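Local coordinates for protein glucose 1-dehydrogenase (Haloferax mediterranei, PDB 2VWG) that oxidises D-glucose and several other aldose sugars with NADP(+) or NAD(+), preferring NADP(+), using a catalytic zinc ion, at residues T86-P91 against S301-V306. Residues are numbered along the deposited sequence; the frame is centred on the assembly and turned at random.
Sequences TVRRPP and SVNSHV. With LGC (D-glucono-1,5-lactone), chain C; NAP (NADP nicotinamide-adenine-dinucleotide phosphate), chain B.
Asn303 ND2 is gripped by the lactone and by a water, and it lies 3.9 Å from Val87 CB across the contact. Asn303 ND2 donates to O3 of the D-glucono-1,5-lactone at 2.9 Å. A longer bond reaches the neighbouring hydroxyl, O4. Its bond to the water is weak. That water also accepts from Val87 N at 2.8 Å and donates to Ser304 O, so it joins the two backbones, which share no direct hydrogen bond. Arg88 lies over the Asn303 amide. The guanidinium and amide planes are stacked, 15° apart, with Asn303 CG 3.4 Å from Arg88 NE. With CG anti to the backbone N (chi1 -163°), Asn303 lays its amide against Arg88 while ND2 meets the lactone. The Arg88 chain is extended from CG to NE, and its CD comes 3.3 Å from Asn303 OD1. Beyond the amide, Arg88 NH2 meets Val302 CG1. Arg88 NE forms a salt bridge with Glu114, which also binds the substrate; NH1 bonds Pro104 O, and Tyr112 makes a cation-pi contact. Replacing Arg88 by alanine would remove the stacking partner of the Asn303 amide, is likely to let it turn more easily, and would probably leave Glu114 without this salt bridge. The nicotinamide carboxamide is held by the backbone, with Asn303 N bonding O7N at 2.9 Å and N7N bonding Ser301 O. The contact spans the cleft between the GroES-like catalytic domain and the Rossmann-type nucleotide domain. Asn303 thus binds cofactor through its backbone and sugar through its side chain, which is consistent with a role in holding sugar and nicotinamide next to each other.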
# COMPACT_ATOMS: atom_id res chain seq x y z
N THR A 86 3.32 26.68 3.36
CA THR A 86 3.76 25.31 3.10
C THR A 86 5.27 25.19 3.37
O THR A 86 5.98 26.19 3.54
CB THR A 86 3.41 24.84 1.65
OG1 THR A 86 4.25 25.51 0.69
CG2 THR A 86 1.92 25.09 1.32
N VAL A 87 5.75 23.97 3.38
CA VAL A 87 7.10 23.70 3.83
C VAL A 87 8.10 23.52 2.68
O VAL A 87 9.25 23.96 2.80
CB VAL A 87 7.10 22.50 4.78
CG1 VAL A 87 8.54 22.10 5.16
CG2 VAL A 87 6.25 22.84 6.02
N ARG A 88 7.68 22.93 1.56
CA ARG A 88 8.64 22.63 0.50
C ARG A 88 8.84 23.78 -0.50
O ARG A 88 7.89 24.49 -0.85
CB ARG A 88 8.28 21.33 -0.22
CG ARG A 88 8.75 20.16 0.55
CD ARG A 88 8.49 18.85 -0.11
NE ARG A 88 8.92 17.76 0.76
CZ ARG A 88 8.98 16.48 0.39
NH1 ARG A 88 8.58 16.12 -0.82
NH2 ARG A 88 9.42 15.57 1.24
N ARG A 89 10.09 23.95 -0.92
CA ARG A 89 10.46 24.94 -1.92
C ARG A 89 11.40 24.28 -2.92
O ARG A 89 12.07 23.29 -2.59
CB ARG A 89 11.17 26.13 -1.26
CG ARG A 89 10.34 26.90 -0.25
CD ARG A 89 9.21 27.68 -0.92
NE ARG A 89 8.44 28.42 0.08
CZ ARG A 89 7.47 27.90 0.84
NH1 ARG A 89 7.11 26.64 0.71
NH2 ARG A 89 6.85 28.67 1.72
N PRO A 90 11.45 24.80 -4.17
CA PRO A 90 12.36 24.24 -5.17
C PRO A 90 13.83 24.33 -4.72
O PRO A 90 14.20 25.28 -4.01
CB PRO A 90 12.13 25.11 -6.41
CG PRO A 90 10.98 25.97 -6.14
CD PRO A 90 10.63 25.90 -4.68
N PRO A 91 14.65 23.35 -5.11
CA PRO A 91 16.05 23.36 -4.69
C PRO A 91 16.89 24.38 -5.47
O PRO A 91 16.35 25.14 -6.28
CB PRO A 91 16.50 21.92 -4.98
CG PRO A 91 15.66 21.49 -6.10
CD PRO A 91 14.34 22.18 -5.95
N SER A 301 3.77 8.17 3.72
CA SER A 301 3.38 9.52 3.36
C SER A 301 4.29 10.53 4.04
O SER A 301 4.62 10.39 5.22
CB SER A 301 1.93 9.77 3.77
OG SER A 301 1.47 11.03 3.31
N VAL A 302 4.68 11.56 3.30
CA VAL A 302 5.50 12.63 3.85
C VAL A 302 5.04 13.95 3.28
O VAL A 302 4.58 14.03 2.13
CB VAL A 302 7.02 12.39 3.59
CG1 VAL A 302 7.37 12.51 2.09
CG2 VAL A 302 7.86 13.36 4.44
N ASN A 303 5.11 15.00 4.11
CA ASN A 303 4.83 16.35 3.68
C ASN A 303 3.34 16.48 3.33
O ASN A 303 2.52 15.63 3.72
CB ASN A 303 5.78 16.74 2.52
CG ASN A 303 5.86 18.24 2.26
OD1 ASN A 303 5.45 18.70 1.20
ND2 ASN A 303 6.38 19.00 3.23
N SER A 304 2.98 17.55 2.65
CA SER A 304 1.59 17.86 2.33
C SER A 304 1.62 19.10 1.45
O SER A 304 2.63 19.80 1.39
CB SER A 304 0.77 18.12 3.59
OG SER A 304 1.35 19.15 4.39
N HIS A 305 0.52 19.36 0.76
CA HIS A 305 0.43 20.53 -0.07
C HIS A 305 -0.88 21.29 0.12
O HIS A 305 -1.67 20.98 1.02
CB HIS A 305 0.69 20.18 -1.54
CG HIS A 305 1.20 21.34 -2.34
ND1 HIS A 305 2.22 22.16 -1.90
CD2 HIS A 305 0.79 21.86 -3.53
CE1 HIS A 305 2.43 23.11 -2.79
NE2 HIS A 305 1.58 22.95 -3.78
N VAL A 306 -1.10 22.30 -0.72
CA VAL A 306 -2.09 23.34 -0.43
C VAL A 306 -3.46 22.78 -0.12
O VAL A 306 -4.08 23.18 0.85
CB VAL A 306 -2.17 24.39 -1.59
CG1 VAL A 306 -3.36 25.37 -1.40
CG2 VAL A 306 -0.85 25.16 -1.66
C1 LGC C . 7.75 17.11 9.12
C2 LGC C . 6.98 18.08 8.29
O5 LGC C . 8.67 16.20 8.54
O1 LGC C . 7.61 17.11 10.33
O2 LGC C . 5.68 18.21 8.82
C3 LGC C . 6.89 17.70 6.82
O3 LGC C . 6.56 18.85 6.08
C4 LGC C . 8.21 17.15 6.30
O4 LGC C . 8.02 16.78 4.96
C5 LGC C . 8.61 15.93 7.15
C6 LGC C . 9.96 15.36 6.70
O6 LGC C . 10.97 16.32 6.91
PA NAP B . 7.02 12.76 19.16
O1A NAP B . 6.44 13.91 19.87
O2A NAP B . 8.40 12.37 19.41
O5B NAP B . 6.03 11.53 19.43
C5B NAP B . 6.49 10.22 19.27
C4B NAP B . 5.81 9.39 20.34
O4B NAP B . 5.95 8.02 20.05
C3B NAP B . 6.40 9.66 21.73
O3B NAP B . 5.41 10.17 22.59
C2B NAP B . 6.89 8.29 22.15
O2B NAP B . 6.65 8.03 23.50
C1B NAP B . 6.10 7.33 21.26
N9A NAP B . 6.82 6.07 21.10
C8A NAP B . 8.07 5.87 20.56
N7A NAP B . 8.35 4.55 20.60
C5A NAP B . 7.31 3.91 21.17
C6A NAP B . 7.08 2.58 21.47
N6A NAP B . 7.98 1.65 21.19
N1A NAP B . 5.89 2.23 22.07
C2A NAP B . 4.93 3.18 22.35
N3A NAP B . 5.17 4.50 22.06
C4A NAP B . 6.34 4.85 21.48
O3 NAP B . 6.86 13.01 17.58
PN NAP B . 5.65 13.67 16.76
O1N NAP B . 4.33 13.27 17.31
O2N NAP B . 5.93 15.12 16.53
O5D NAP B . 5.90 12.87 15.39
C5D NAP B . 5.85 11.46 15.39
C4D NAP B . 6.70 10.89 14.27
O4D NAP B . 6.18 11.32 13.02
C3D NAP B . 8.15 11.35 14.31
O3D NAP B . 8.96 10.29 13.85
C2D NAP B . 8.17 12.49 13.32
O2D NAP B . 9.44 12.72 12.80
C1D NAP B . 7.20 11.97 12.28
N1N NAP B . 6.58 12.98 11.42
C2N NAP B . 6.53 12.72 10.08
C3N NAP B . 5.92 13.60 9.22
C7N NAP B . 5.70 13.17 7.80
O7N NAP B . 5.55 14.17 6.86
N7N NAP B . 5.70 11.87 7.49
C4N NAP B . 5.38 14.78 9.71
C5N NAP B . 5.43 15.03 11.08
C6N NAP B . 6.03 14.12 11.93
P2B NAP B . 7.72 8.41 24.66
O1X NAP B . 7.67 9.88 24.84
O2X NAP B . 9.09 7.96 24.31
O3X NAP B . 7.16 7.71 25.88
O HOH W 1 4.26 21.58 3.14